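Local coordinates for quercetin 2,3-dioxygenase (PDB 1TQ5), which cleaves the flavonol quercetin with dioxygen in vitro, releasing carbon monoxide, as a metal-dependent bicupin of the pirin family whose physiological role is unknown, at residues Gln91-Ser94 with Gly98-His101; Glu63-Val68 with Met160-Trp165; His75-Gly80 with Pro128-Arg133; Ser38-Ile43 with Arg182-Val187. One frame throughout, in Å; residues are numbered along the deposited sequence.

The four contacts are concentric along the chain: contact 4 encloses contact 2, which encloses contact 3, and contact 1 is innermost. Contacts 1 and 3, with centres about 6 Å apart, lie in the N-terminal cupin domain and bridge its two sheets. One side is given by strands 90-94 and 129-133, the other by strands 99-104 and 72-77. Contacts 2 and 4, about 10 Å apart by their centres, join the seven-stranded sheets of the two domains, which face each other. Strand 63-70 of contact 2 pairs with strand 90-94 of contact 1, so the sheet that backs the N-terminal metal site also forms the domain interface.

Contact 1 (Gln91-Ser94 with Gly98-His101); sequences QIMS and GIRH. With CD (cadmium ion), chain B.
His101 carries a bound cadmium ion on one edge of its imidazole and the methyl end of Met93 over one face. NE2 of His101 lies 2.6 Å from the cadmium, with the ion in the ring plane, and water 2 and water 1 stand 2.5 Å and 2.7 Å from the same cadmium; NE2 of His59 is a further ligand. Met93, present as selenomethionine, places CE 3.6 Å from the centroid of the His101 ring, only 14° off the normal, a CH-pi contact nearly over the ring centre. Its SE sits obliquely, 4.4 Å from that centroid. A long, flexible side chain suits this place: extended through its first two torsions, Met93 bends at chi3 (87°) and so lays CE on the imidazole. On its way CE also meets CG2 of Ile99 at 3.8 Å, an apolar branch that needs no polar partner in this buried spot.

This is the interior of a cupin barrel. Strand 90-94 belongs to one sheet and strand 99-104 to the other, and the metal-binding histidines project inward between them. His57 and, by similarity, Glu103 also belong to the enzyme's divalent-metal site, but here the cadmium takes only His59 and His101 from the protein. In the second shell, Glu103 OE2 makes a weak hydrogen bond with ND1 of His101, while Asp77 and the ring of His57 also touch His101. Met93 also touches His75 and Tyr130, and its backbone is hydrogen-bonded to Ile64 of the adjoining strand.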
loop_
_atom_site.group_PDB
_atom_site.type_symbol
_atom_site.label_atom_id
_atom_site.label_comp_id
_atom_site.label_asym_id
_atom_site.label_seq_id
_atom_site.Cartn_x
_atom_site.Cartn_y
_atom_site.Cartn_z
ATOM N N GLN A 91 -8.263 -4.877 -2.172
ATOM C CA GLN A 91 -9.575 -4.579 -1.635
ATOM C C GLN A 91 -9.420 -3.169 -1.093
ATOM O O GLN A 91 -8.333 -2.783 -0.669
ATOM C CB GLN A 91 -9.969 -5.552 -0.514
ATOM C CG GLN A 91 -9.410 -5.234 0.875
ATOM C CD GLN A 91 -9.855 -6.237 1.930
ATOM O OE1 GLN A 91 -10.839 -6.949 1.748
ATOM N NE2 GLN A 91 -9.134 -6.286 3.045
ATOM N N ILE A 92 -10.481 -2.379 -1.153
ATOM C CA ILE A 92 -10.399 -1.032 -0.621
ATOM C C ILE A 92 -11.675 -0.720 0.137
ATOM O O ILE A 92 -12.756 -1.194 -0.220
ATOM C CB ILE A 92 -10.166 0.015 -1.733
ATOM C CG1 ILE A 92 -9.873 1.380 -1.097
ATOM C CG2 ILE A 92 -11.375 0.101 -2.644
ATOM C CD1 ILE A 92 -9.422 2.441 -2.086
HETATM N N MSE A 93 -11.538 0.066 1.195
HETATM C CA MSE A 93 -12.671 0.443 2.024
HETATM C C MSE A 93 -12.547 1.904 2.449
HETATM O O MSE A 93 -11.469 2.359 2.835
HETATM C CB MSE A 93 -12.702 -0.459 3.257
HETATM C CG MSE A 93 -13.898 -0.294 4.172
HETATM SE SE MSE A 93 -13.771 -1.433 5.580
HETATM C CE MSE A 93 -12.800 -0.433 6.723
ATOM N N SER A 94 -13.648 2.638 2.355
ATOM C CA SER A 94 -13.680 4.034 2.765
ATOM C C SER A 94 -14.429 4.078 4.089
ATOM O O SER A 94 -15.612 3.746 4.142
ATOM C CB SER A 94 -14.423 4.887 1.732
ATOM O OG SER A 94 -13.723 4.945 0.502
ATOM N N GLY A 98 -18.093 6.678 9.276
ATOM C CA GLY A 98 -17.845 5.747 10.364
ATOM C C GLY A 98 -18.092 4.317 9.931
ATOM O O GLY A 98 -18.972 4.062 9.108
ATOM N N ILE A 99 -17.329 3.378 10.482
ATOM C CA ILE A 99 -17.493 1.979 10.110
ATOM C C ILE A 99 -16.633 1.072 10.992
ATOM O O ILE A 99 -15.630 1.504 11.559
ATOM C CB ILE A 99 -17.111 1.783 8.609
ATOM C CG1 ILE A 99 -18.074 0.805 7.930
ATOM C CG2 ILE A 99 -15.660 1.324 8.484
ATOM C CD1 ILE A 99 -18.005 -0.610 8.429
ATOM N N ARG A 100 -17.047 -0.183 11.122
ATOM C CA ARG A 100 -16.312 -1.163 11.908
ATOM C C ARG A 100 -16.009 -2.358 11.015
ATOM O O ARG A 100 -16.821 -2.729 10.168
ATOM C CB ARG A 100 -17.141 -1.618 13.111
ATOM C CG ARG A 100 -17.116 -0.655 14.287
ATOM C CD ARG A 100 -18.123 -1.051 15.359
ATOM N NE ARG A 100 -19.501 -0.861 14.910
ATOM C CZ ARG A 100 -20.023 0.313 14.564
ATOM N NH1 ARG A 100 -19.285 1.415 14.614
ATOM N NH2 ARG A 100 -21.284 0.385 14.159
ATOM N N HIS A 101 -14.837 -2.955 11.183
ATOM C CA HIS A 101 -14.506 -4.112 10.370
ATOM C C HIS A 101 -13.499 -5.008 11.056
ATOM O O HIS A 101 -12.907 -4.642 12.070
ATOM C CB HIS A 101 -13.959 -3.687 9.000
ATOM C CG HIS A 101 -12.534 -3.225 9.028
ATOM N ND1 HIS A 101 -11.642 -3.511 8.017
ATOM C CD2 HIS A 101 -11.847 -2.497 9.940
ATOM C CE1 HIS A 101 -10.467 -2.980 8.305
ATOM N NE2 HIS A 101 -10.564 -2.359 9.466
HETATM CD CD CD B . -8.523 -1.526 10.801
HETATM O O HOH W 1 -6.615 -0.514 12.370
HETATM O O HOH W 2 -6.688 -1.559 9.063
#

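Contact 2 (Glu63-Val68 with Met160-Trp165); sequences EILTYV and MELYRW
Arg164 and Tyr67 meet at nearly a right angle, the guanidinium plane turned 74° from the phenol ring. NH2 of Arg164 points at OH of Tyr67 across 3.3 Å, a weak but fairly straight hydrogen bond (165° at the hydrogen), and the phenol oxygen lies in the guanidinium plane. Extended through chi1 and chi2, the arginine carries CD to 3.5 Å from Tyr67 OH, and the bend at chi3 (58°) turns NH2 to the hydroxyl. Stronger partners lie close by: the tyrosine hydroxyl is hydrogen-bonded to Glu222 OE2, while Arg164 uses NH1 for Gln142 OE1 and NH2 for the carbonyl oxygen of Gly88. An arginine suits this place because its several N-H groups can serve several acceptors at once. Phe90 stacks on the Tyr67 ring.

Strand 63-70 lies in the seven-stranded sheet of the N-terminal cupin domain, strand 161-167 in that of the C-terminal one, the two face to face. Two residues along from the polar pair on each strand the joint is wholly apolar. The two leucines meet end to end, CD2 of Leu65 only 3.4 Å from CD2 of Leu162, a close fit for two methyls. Leu145 touches both leucines, and Phe226 flanks Leu162.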
loop_
_atom_site.group_PDB
_atom_site.type_symbol
_atom_site.label_atom_id
_atom_site.label_comp_id
_atom_site.label_asym_id
_atom_site.label_seq_id
_atom_site.Cartn_x
_atom_site.Cartn_y
_atom_site.Cartn_z
ATOM N N GLU A 63 -9.177 6.049 3.783
ATOM C CA GLU A 63 -9.270 5.049 2.724
ATOM C C GLU A 63 -8.308 3.937 3.118
ATOM O O GLU A 63 -7.100 4.164 3.211
ATOM C CB GLU A 63 -8.847 5.642 1.373
ATOM C CG GLU A 63 -9.678 6.843 0.919
ATOM C CD GLU A 63 -11.107 6.473 0.543
ATOM O OE1 GLU A 63 -11.322 5.966 -0.578
ATOM O OE2 GLU A 63 -12.015 6.682 1.375
ATOM N N ILE A 64 -8.841 2.746 3.363
ATOM C CA ILE A 64 -8.016 1.610 3.762
ATOM C C ILE A 64 -7.874 0.599 2.635
ATOM O O ILE A 64 -8.843 -0.045 2.235
ATOM C CB ILE A 64 -8.610 0.885 4.984
ATOM C CG1 ILE A 64 -8.935 1.891 6.088
ATOM C CG2 ILE A 64 -7.619 -0.152 5.495
ATOM C CD1 ILE A 64 -7.740 2.657 6.598
ATOM N N LEU A 65 -6.652 0.459 2.133
ATOM C CA LEU A 65 -6.375 -0.467 1.047
ATOM C C LEU A 65 -5.567 -1.670 1.519
ATOM O O LEU A 65 -4.605 -1.521 2.269
ATOM C CB LEU A 65 -5.599 0.248 -0.054
ATOM C CG LEU A 65 -5.003 -0.651 -1.137
ATOM C CD1 LEU A 65 -6.099 -1.120 -2.081
ATOM C CD2 LEU A 65 -3.938 0.118 -1.892
ATOM N N THR A 66 -5.960 -2.859 1.074
ATOM C CA THR A 66 -5.248 -4.082 1.434
ATOM C C THR A 66 -4.712 -4.786 0.181
ATOM O O THR A 66 -5.422 -4.914 -0.814
ATOM C CB THR A 66 -6.167 -5.090 2.155
ATOM O OG1 THR A 66 -6.810 -4.457 3.271
ATOM C CG2 THR A 66 -5.357 -6.284 2.644
ATOM N N TYR A 67 -3.458 -5.219 0.233
ATOM C CA TYR A 67 -2.845 -5.955 -0.866
ATOM C C TYR A 67 -2.303 -7.259 -0.283
ATOM O O TYR A 67 -1.382 -7.245 0.532
ATOM C CB TYR A 67 -1.712 -5.146 -1.510
ATOM C CG TYR A 67 -1.030 -5.862 -2.658
ATOM C CD1 TYR A 67 -1.754 -6.694 -3.518
ATOM C CD2 TYR A 67 0.332 -5.692 -2.903
ATOM C CE1 TYR A 67 -1.140 -7.340 -4.590
ATOM C CE2 TYR A 67 0.957 -6.332 -3.976
ATOM C CZ TYR A 67 0.212 -7.156 -4.814
ATOM O OH TYR A 67 0.813 -7.788 -5.876
ATOM N N VAL A 68 -2.904 -8.378 -0.685
ATOM C CA VAL A 68 -2.499 -9.690 -0.194
ATOM C C VAL A 68 -1.352 -10.258 -1.021
ATOM O O VAL A 68 -1.460 -10.407 -2.239
ATOM C CB VAL A 68 -3.678 -10.685 -0.227
ATOM C CG1 VAL A 68 -3.259 -12.008 0.395
ATOM C CG2 VAL A 68 -4.878 -10.096 0.520
HETATM N N MSE A 160 -4.977 10.947 -6.028
HETATM C CA MSE A 160 -3.788 10.108 -6.109
HETATM C C MSE A 160 -3.985 8.885 -6.990
HETATM O O MSE A 160 -5.094 8.384 -7.143
HETATM C CB MSE A 160 -3.368 9.653 -4.702
HETATM C CG MSE A 160 -4.245 8.561 -4.084
HETATM SE SE MSE A 160 -3.857 6.882 -4.675
HETATM C CE MSE A 160 -2.433 6.507 -3.626
ATOM N N GLU A 161 -2.887 8.415 -7.571
ATOM C CA GLU A 161 -2.907 7.227 -8.410
ATOM C C GLU A 161 -1.923 6.213 -7.837
ATOM O O GLU A 161 -0.864 6.583 -7.330
ATOM C CB GLU A 161 -2.489 7.563 -9.838
ATOM C CG GLU A 161 -3.379 8.559 -10.543
ATOM C CD GLU A 161 -2.976 8.738 -11.989
ATOM O OE1 GLU A 161 -1.767 8.935 -12.243
ATOM O OE2 GLU A 161 -3.861 8.687 -12.870
ATOM N N LEU A 162 -2.280 4.938 -7.922
ATOM C CA LEU A 162 -1.433 3.856 -7.441
ATOM C C LEU A 162 -1.272 2.847 -8.569
ATOM O O LEU A 162 -2.251 2.411 -9.172
ATOM C CB LEU A 162 -2.062 3.159 -6.226
ATOM C CG LEU A 162 -1.353 1.890 -5.718
ATOM C CD1 LEU A 162 0.073 2.220 -5.268
ATOM C CD2 LEU A 162 -2.150 1.280 -4.564
ATOM N N TYR A 163 -0.028 2.492 -8.856
ATOM C CA TYR A 163 0.276 1.532 -9.903
ATOM C C TYR A 163 1.016 0.338 -9.323
ATOM O O TYR A 163 1.791 0.479 -8.374
ATOM C CB TYR A 163 1.185 2.158 -10.960
ATOM C CG TYR A 163 0.621 3.351 -11.685
ATOM C CD1 TYR A 163 0.031 3.211 -12.940
ATOM C CD2 TYR A 163 0.698 4.628 -11.130
ATOM C CE1 TYR A 163 -0.462 4.313 -13.627
ATOM C CE2 TYR A 163 0.206 5.736 -11.806
ATOM C CZ TYR A 163 -0.372 5.571 -13.055
ATOM O OH TYR A 163 -0.866 6.667 -13.730
ATOM N N ARG A 164 0.753 -0.838 -9.880
ATOM C CA ARG A 164 1.473 -2.042 -9.496
ATOM C C ARG A 164 2.334 -2.248 -10.739
ATOM O O ARG A 164 1.814 -2.453 -11.834
ATOM C CB ARG A 164 0.545 -3.236 -9.293
ATOM C CG ARG A 164 1.319 -4.527 -9.070
ATOM C CD ARG A 164 0.433 -5.677 -8.618
ATOM N NE ARG A 164 -0.650 -5.979 -9.550
ATOM C CZ ARG A 164 -1.496 -6.992 -9.394
ATOM N NH1 ARG A 164 -2.458 -7.199 -10.282
ATOM N NH2 ARG A 164 -1.378 -7.803 -8.347
ATOM N N TRP A 165 3.648 -2.171 -10.565
ATOM C CA TRP A 165 4.580 -2.281 -11.676
ATOM C C TRP A 165 5.425 -3.551 -11.625
ATOM O O TRP A 165 6.282 -3.702 -10.751
ATOM C CB TRP A 165 5.506 -1.059 -11.656
ATOM C CG TRP A 165 5.881 -0.522 -12.999
ATOM C CD1 TRP A 165 6.115 -1.237 -14.140
ATOM C CD2 TRP A 165 6.110 0.850 -13.333
ATOM N NE1 TRP A 165 6.475 -0.394 -15.163
ATOM C CE2 TRP A 165 6.480 0.894 -14.695
ATOM C CE3 TRP A 165 6.038 2.050 -12.613
ATOM C CZ2 TRP A 165 6.777 2.092 -15.353
ATOM C CZ3 TRP A 165 6.334 3.243 -13.267
ATOM C CH2 TRP A 165 6.698 3.252 -14.625
#

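Contact 3 (His75-Gly80 with Pro128-Arg133)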
loop_
_atom_site.group_PDB
_atom_site.type_symbol
_atom_site.label_atom_id
_atom_site.label_comp_id
_atom_site.label_asym_id
_atom_site.label_seq_id
_atom_site.Cartn_x
_atom_site.Cartn_y
_atom_site.Cartn_z
ATOM N N HIS A 75 -12.562 -10.631 4.923
ATOM C CA HIS A 75 -13.039 -9.335 5.379
ATOM C C HIS A 75 -14.502 -9.363 5.821
ATOM O O HIS A 75 -15.334 -10.043 5.218
ATOM C CB HIS A 75 -12.850 -8.300 4.265
ATOM C CG HIS A 75 -13.575 -7.012 4.498
ATOM N ND1 HIS A 75 -14.922 -6.860 4.246
ATOM C CD2 HIS A 75 -13.141 -5.814 4.955
ATOM C CE1 HIS A 75 -15.286 -5.623 4.535
ATOM N NE2 HIS A 75 -14.224 -4.969 4.968
ATOM N N GLN A 76 -14.796 -8.617 6.884
ATOM C CA GLN A 76 -16.145 -8.494 7.428
ATOM C C GLN A 76 -16.302 -7.058 7.927
ATOM O O GLN A 76 -15.419 -6.537 8.612
ATOM C CB GLN A 76 -16.347 -9.479 8.582
ATOM C CG GLN A 76 -16.392 -10.938 8.144
ATOM C CD GLN A 76 -16.359 -11.904 9.312
ATOM O OE1 GLN A 76 -17.218 -11.868 10.194
ATOM N NE2 GLN A 76 -15.363 -12.781 9.322
ATOM N N ASP A 77 -17.412 -6.409 7.591
ATOM C CA ASP A 77 -17.598 -5.032 8.030
ATOM C C ASP A 77 -18.989 -4.718 8.560
ATOM O O ASP A 77 -19.943 -5.449 8.294
ATOM C CB ASP A 77 -17.254 -4.067 6.892
ATOM C CG ASP A 77 -18.203 -4.185 5.712
ATOM O OD1 ASP A 77 -17.852 -3.692 4.619
ATOM O OD2 ASP A 77 -19.299 -4.760 5.875
ATOM N N SER A 78 -19.079 -3.629 9.322
ATOM C CA SER A 78 -20.335 -3.163 9.896
ATOM C C SER A 78 -21.263 -2.867 8.729
ATOM O O SER A 78 -21.556 -1.715 8.413
ATOM C CB SER A 78 -20.094 -1.895 10.719
ATOM O OG SER A 78 -21.298 -1.421 11.296
HETATM N N MSE A 79 -21.706 -3.939 8.089
HETATM C CA MSE A 79 -22.581 -3.893 6.930
HETATM C C MSE A 79 -22.839 -5.371 6.663
HETATM O O MSE A 79 -22.926 -6.169 7.597
HETATM C CB MSE A 79 -21.844 -3.275 5.739
HETATM C CG MSE A 79 -22.561 -2.140 5.032
HETATM SE SE MSE A 79 -22.404 -0.533 5.858
HETATM C CE MSE A 79 -24.158 -0.060 6.033
ATOM N N GLY A 80 -22.946 -5.749 5.400
ATOM C CA GLY A 80 -23.169 -7.146 5.093
ATOM C C GLY A 80 -21.974 -7.678 4.337
ATOM O O GLY A 80 -21.911 -8.860 3.989
ATOM N N PRO A 128 -19.661 5.459 3.565
ATOM C CA PRO A 128 -18.942 4.183 3.649
ATOM C C PRO A 128 -19.132 3.309 2.415
ATOM O O PRO A 128 -20.251 3.134 1.937
ATOM C CB PRO A 128 -19.533 3.544 4.899
ATOM C CG PRO A 128 -19.835 4.731 5.765
ATOM C CD PRO A 128 -20.466 5.684 4.780
ATOM N N ARG A 129 -18.036 2.754 1.906
ATOM C CA ARG A 129 -18.099 1.897 0.728
ATOM C C ARG A 129 -17.016 0.830 0.766
ATOM O O ARG A 129 -15.952 1.026 1.358
ATOM C CB ARG A 129 -17.942 2.731 -0.540
ATOM C CG ARG A 129 -16.631 3.481 -0.601
ATOM C CD ARG A 129 -15.776 3.031 -1.770
ATOM N NE ARG A 129 -14.436 3.599 -1.674
ATOM C CZ ARG A 129 -13.518 3.536 -2.631
ATOM N NH1 ARG A 129 -13.787 2.927 -3.780
ATOM N NH2 ARG A 129 -12.329 4.089 -2.434
ATOM N N TYR A 130 -17.297 -0.304 0.136
ATOM C CA TYR A 130 -16.345 -1.399 0.086
ATOM C C TYR A 130 -16.273 -1.991 -1.307
ATOM O O TYR A 130 -17.282 -2.438 -1.857
ATOM C CB TYR A 130 -16.721 -2.509 1.063
ATOM C CG TYR A 130 -15.801 -3.702 0.944
ATOM C CD1 TYR A 130 -14.479 -3.628 1.381
ATOM C CD2 TYR A 130 -16.229 -4.880 0.327
ATOM C CE1 TYR A 130 -13.602 -4.691 1.206
ATOM C CE2 TYR A 130 -15.359 -5.950 0.144
ATOM C CZ TYR A 130 -14.044 -5.846 0.586
ATOM O OH TYR A 130 -13.166 -6.887 0.393
ATOM N N GLU A 131 -15.074 -2.002 -1.872
ATOM C CA GLU A 131 -14.878 -2.554 -3.198
ATOM C C GLU A 131 -13.698 -3.510 -3.243
ATOM O O GLU A 131 -12.738 -3.390 -2.475
ATOM C CB GLU A 131 -14.681 -1.431 -4.219
ATOM C CG GLU A 131 -15.921 -0.589 -4.436
ATOM C CD GLU A 131 -15.778 0.352 -5.612
ATOM O OE1 GLU A 131 -15.656 -0.139 -6.754
ATOM O OE2 GLU A 131 -15.780 1.580 -5.390
ATOM N N GLN A 132 -13.788 -4.472 -4.146
ATOM C CA GLN A 132 -12.741 -5.463 -4.312
ATOM C C GLN A 132 -12.659 -5.720 -5.801
ATOM O O GLN A 132 -13.682 -5.696 -6.487
ATOM C CB GLN A 132 -13.122 -6.744 -3.565
ATOM C CG GLN A 132 -11.987 -7.728 -3.327
ATOM C CD GLN A 132 -11.623 -8.543 -4.556
ATOM O OE1 GLN A 132 -12.485 -9.160 -5.186
ATOM N NE2 GLN A 132 -10.337 -8.561 -4.894
ATOM N N ARG A 133 -11.454 -5.951 -6.308
ATOM C CA ARG A 133 -11.291 -6.211 -7.732
ATOM C C ARG A 133 -10.184 -7.202 -8.040
ATOM O O ARG A 133 -9.148 -7.237 -7.368
ATOM C CB ARG A 133 -11.015 -4.905 -8.489
ATOM C CG ARG A 133 -10.786 -5.092 -9.994
ATOM C CD ARG A 133 -11.166 -3.843 -10.765
ATOM N NE ARG A 133 -11.229 -4.067 -12.209
ATOM C CZ ARG A 133 -11.790 -3.218 -13.068
ATOM N NH1 ARG A 133 -12.340 -2.094 -12.627
ATOM N NH2 ARG A 133 -11.794 -3.479 -14.368
#
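Arg129 NH1 and Glu131 OE2 form a salt bridge of 2.9 Å on one side of strand 129-133, while Tyr130 turns to the other side and stacks on His75. The carboxylate oxygen lies in the plane of the Arg129 guanidinium, though NH1 approaches it from above the carboxylate plane; NH2 holds a second charge, Glu63 OE1, and NE meets Ser94 OG.

Across the contact the imidazole and phenol rings form an offset stack, with centroids 4.1 Å apart and planes within 7° of each other. Tyr130 CE1 lies over the centre of the His75 ring, whereas His75 CE1 lies near the phenol rim, 3.8 Å from Tyr130 CD1. Both residues hold CG anti to the backbone N (chi1 167° for His75), which sends each ring across toward the other. Strand 72-77 is in the four-stranded sheet of the N-terminal cupin barrel and strand 129-133 edges the seven-stranded one, and two flat aromatic rings suit the place because they can lie nearly parallel between these walls. Gln91 OE1 is hydrogen-bonded to Tyr130 OH. Asp77 OD1 lies in the imidazole plane, 3.2 Å from His75 CE1, and packs at 3.9 Å against Tyr130 CB. Substituting an alanine for His75 would probably leave the phenol face without its flat partner, a gap opening beside the Asp77 carboxylate. Neither imidazole nitrogen has a hydrogen-bonding partner in the model, although the stack buries both.

Contact 4 (Ser38-Ile43 with Arg182-Val187)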
loop_
_atom_site.group_PDB
_atom_site.type_symbol
_atom_site.label_atom_id
_atom_site.label_comp_id
_atom_site.label_asym_id
_atom_site.label_seq_id
_atom_site.Cartn_x
_atom_site.Cartn_y
_atom_site.Cartn_z
ATOM N N SER A 38 2.702 12.815 2.327
ATOM C CA SER A 38 1.559 13.412 1.637
ATOM C C SER A 38 0.293 12.708 2.134
ATOM O O SER A 38 0.118 12.541 3.342
ATOM C CB SER A 38 1.697 13.263 0.116
ATOM O OG SER A 38 0.622 13.904 -0.558
ATOM N N ALA A 39 -0.577 12.286 1.218
ATOM C CA ALA A 39 -1.815 11.600 1.600
ATOM C C ALA A 39 -1.568 10.160 2.072
ATOM O O ALA A 39 -2.465 9.514 2.617
ATOM C CB ALA A 39 -2.797 11.601 0.433
ATOM N N LEU A 40 -0.357 9.658 1.858
ATOM C CA LEU A 40 -0.012 8.300 2.282
ATOM C C LEU A 40 0.354 8.349 3.759
ATOM O O LEU A 40 1.397 8.882 4.136
ATOM C CB LEU A 40 1.163 7.774 1.457
ATOM C CG LEU A 40 1.549 6.310 1.664
ATOM C CD1 LEU A 40 0.336 5.413 1.434
ATOM C CD2 LEU A 40 2.682 5.952 0.717
ATOM N N ARG A 41 -0.507 7.789 4.597
ATOM C CA ARG A 41 -0.285 7.828 6.030
ATOM C C ARG A 41 0.240 6.547 6.666
ATOM O O ARG A 41 1.006 6.602 7.625
ATOM C CB ARG A 41 -1.584 8.244 6.735
ATOM C CG ARG A 41 -2.083 9.647 6.371
ATOM C CD ARG A 41 -0.993 10.687 6.580
ATOM N NE ARG A 41 -1.491 12.053 6.469
ATOM C CZ ARG A 41 -2.325 12.621 7.336
ATOM N NH1 ARG A 41 -2.761 11.939 8.389
ATOM N NH2 ARG A 41 -2.723 13.874 7.153
ATOM N N VAL A 42 -0.163 5.399 6.133
ATOM C CA VAL A 42 0.252 4.122 6.705
ATOM C C VAL A 42 0.603 3.041 5.675
ATOM O O VAL A 42 -0.059 2.906 4.644
ATOM C CB VAL A 42 -0.874 3.550 7.606
ATOM C CG1 VAL A 42 -0.431 2.253 8.255
ATOM C CG2 VAL A 42 -1.277 4.570 8.668
ATOM N N ILE A 43 1.670 2.299 5.961
ATOM C CA ILE A 43 2.092 1.161 5.146
ATOM C C ILE A 43 2.582 0.138 6.149
ATOM O O ILE A 43 3.702 0.234 6.673
ATOM C CB ILE A 43 3.256 1.454 4.165
ATOM C CG1 ILE A 43 2.759 2.219 2.943
ATOM C CG2 ILE A 43 3.846 0.128 3.660
ATOM C CD1 ILE A 43 2.288 3.593 3.243
ATOM N N ARG A 182 4.391 14.380 -5.275
ATOM C CA ARG A 182 5.355 13.490 -4.661
ATOM C C ARG A 182 5.098 12.037 -5.025
ATOM O O ARG A 182 3.986 11.668 -5.399
ATOM C CB ARG A 182 5.315 13.669 -3.147
ATOM C CG ARG A 182 5.542 15.105 -2.709
ATOM C CD ARG A 182 5.968 15.162 -1.266
ATOM N NE ARG A 182 6.341 16.508 -0.856
ATOM C CZ ARG A 182 6.891 16.792 0.317
ATOM N NH1 ARG A 182 7.129 15.820 1.187
ATOM N NH2 ARG A 182 7.203 18.045 0.623
ATOM N N VAL A 183 6.135 11.216 -4.907
ATOM C CA VAL A 183 6.024 9.807 -5.241
ATOM C C VAL A 183 6.652 8.884 -4.211
ATOM O O VAL A 183 7.751 9.135 -3.716
ATOM C CB VAL A 183 6.692 9.506 -6.603
ATOM C CG1 VAL A 183 6.733 8.006 -6.850
ATOM C CG2 VAL A 183 5.936 10.200 -7.717
ATOM N N TRP A 184 5.935 7.815 -3.886
ATOM C CA TRP A 184 6.461 6.827 -2.970
ATOM C C TRP A 184 6.494 5.515 -3.716
ATOM O O TRP A 184 5.511 5.111 -4.345
ATOM C CB TRP A 184 5.596 6.660 -1.725
ATOM C CG TRP A 184 6.178 5.659 -0.765
ATOM C CD1 TRP A 184 6.057 4.293 -0.819
ATOM C CD2 TRP A 184 6.994 5.938 0.378
ATOM N NE1 TRP A 184 6.740 3.712 0.220
ATOM C CE2 TRP A 184 7.325 4.696 0.971
ATOM C CE3 TRP A 184 7.475 7.115 0.962
ATOM C CZ2 TRP A 184 8.115 4.601 2.125
ATOM C CZ3 TRP A 184 8.263 7.017 2.112
ATOM C CH2 TRP A 184 8.570 5.769 2.678
ATOM N N ILE A 185 7.644 4.867 -3.677
ATOM C CA ILE A 185 7.770 3.584 -4.324
ATOM C C ILE A 185 8.092 2.559 -3.253
ATOM O O ILE A 185 9.070 2.701 -2.509
ATOM C CB ILE A 185 8.880 3.586 -5.381
ATOM C CG1 ILE A 185 8.484 4.521 -6.528
ATOM C CG2 ILE A 185 9.121 2.158 -5.872
ATOM C CD1 ILE A 185 9.516 4.637 -7.616
ATOM N N GLN A 186 7.253 1.533 -3.179
ATOM C CA GLN A 186 7.423 0.453 -2.222
ATOM C C GLN A 186 7.774 -0.791 -3.034
ATOM O O GLN A 186 7.001 -1.207 -3.904
ATOM C CB GLN A 186 6.118 0.209 -1.466
ATOM C CG GLN A 186 6.223 -0.809 -0.325
ATOM C CD GLN A 186 7.199 -0.377 0.755
ATOM O OE1 GLN A 186 7.456 0.819 0.941
ATOM N NE2 GLN A 186 7.745 -1.350 1.480
ATOM N N VAL A 187 8.942 -1.370 -2.767
ATOM C CA VAL A 187 9.348 -2.566 -3.486
ATOM C C VAL A 187 8.703 -3.783 -2.816
ATOM O O VAL A 187 9.058 -4.149 -1.693
ATOM C CB VAL A 187 10.880 -2.742 -3.483
ATOM C CG1 VAL A 187 11.262 -3.946 -4.356
ATOM C CG2 VAL A 187 11.563 -1.477 -4.010
#
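The interface between the two face-to-face cupin domains is closed here by Leu40, on strand 40-48 of the N-terminal domain, and Trp184, on strand 182-187 of the C-terminal one. Leu40 crosses the indole at about a right angle and sets its CD2 methyl over one face, 4.2 Å from the centroid of the five-membered ring and 27° off its normal, a CH-pi contact. Trp184 has CG anti to the backbone N (chi1 -178°), which sends the indole across toward Leu40. The nearest ring atom is Trp184 CG, 3.8 Å from that methyl. A branched leucine suits the site because one methyl can lie on the indole while the side chain also packs on Ile117 and Leu228.

Successive residues of a regular strand point to alternate faces, yet Leu40 and Ile43, three apart, both point across the interface. A classic beta bulge explains this: Arg41 and Val42 together face Trp118, so the extra residue restores Ile43 to the side of Leu40. Ile43 CG2 then approaches Gln186 CD at 4.5 Å, a loose contact.

Within strand 182-187, Trp184 NE1 donates to Gln186 OE1 over 3.1 Å, with an angle of 164° at the hydrogen and the donor in the carbonyl plane. The amide's other end, NE2, is hydrogen-bonded to Tyr115 OH. Phe24 meets the indole at an inclined angle. With a serine at Trp184, Leu40 CD2 would probably face a gap and Gln186 OE1 would lose its indole donor. With partners at both ends of its amide, one from each domain, Gln186 can be buried in this largely apolar interface.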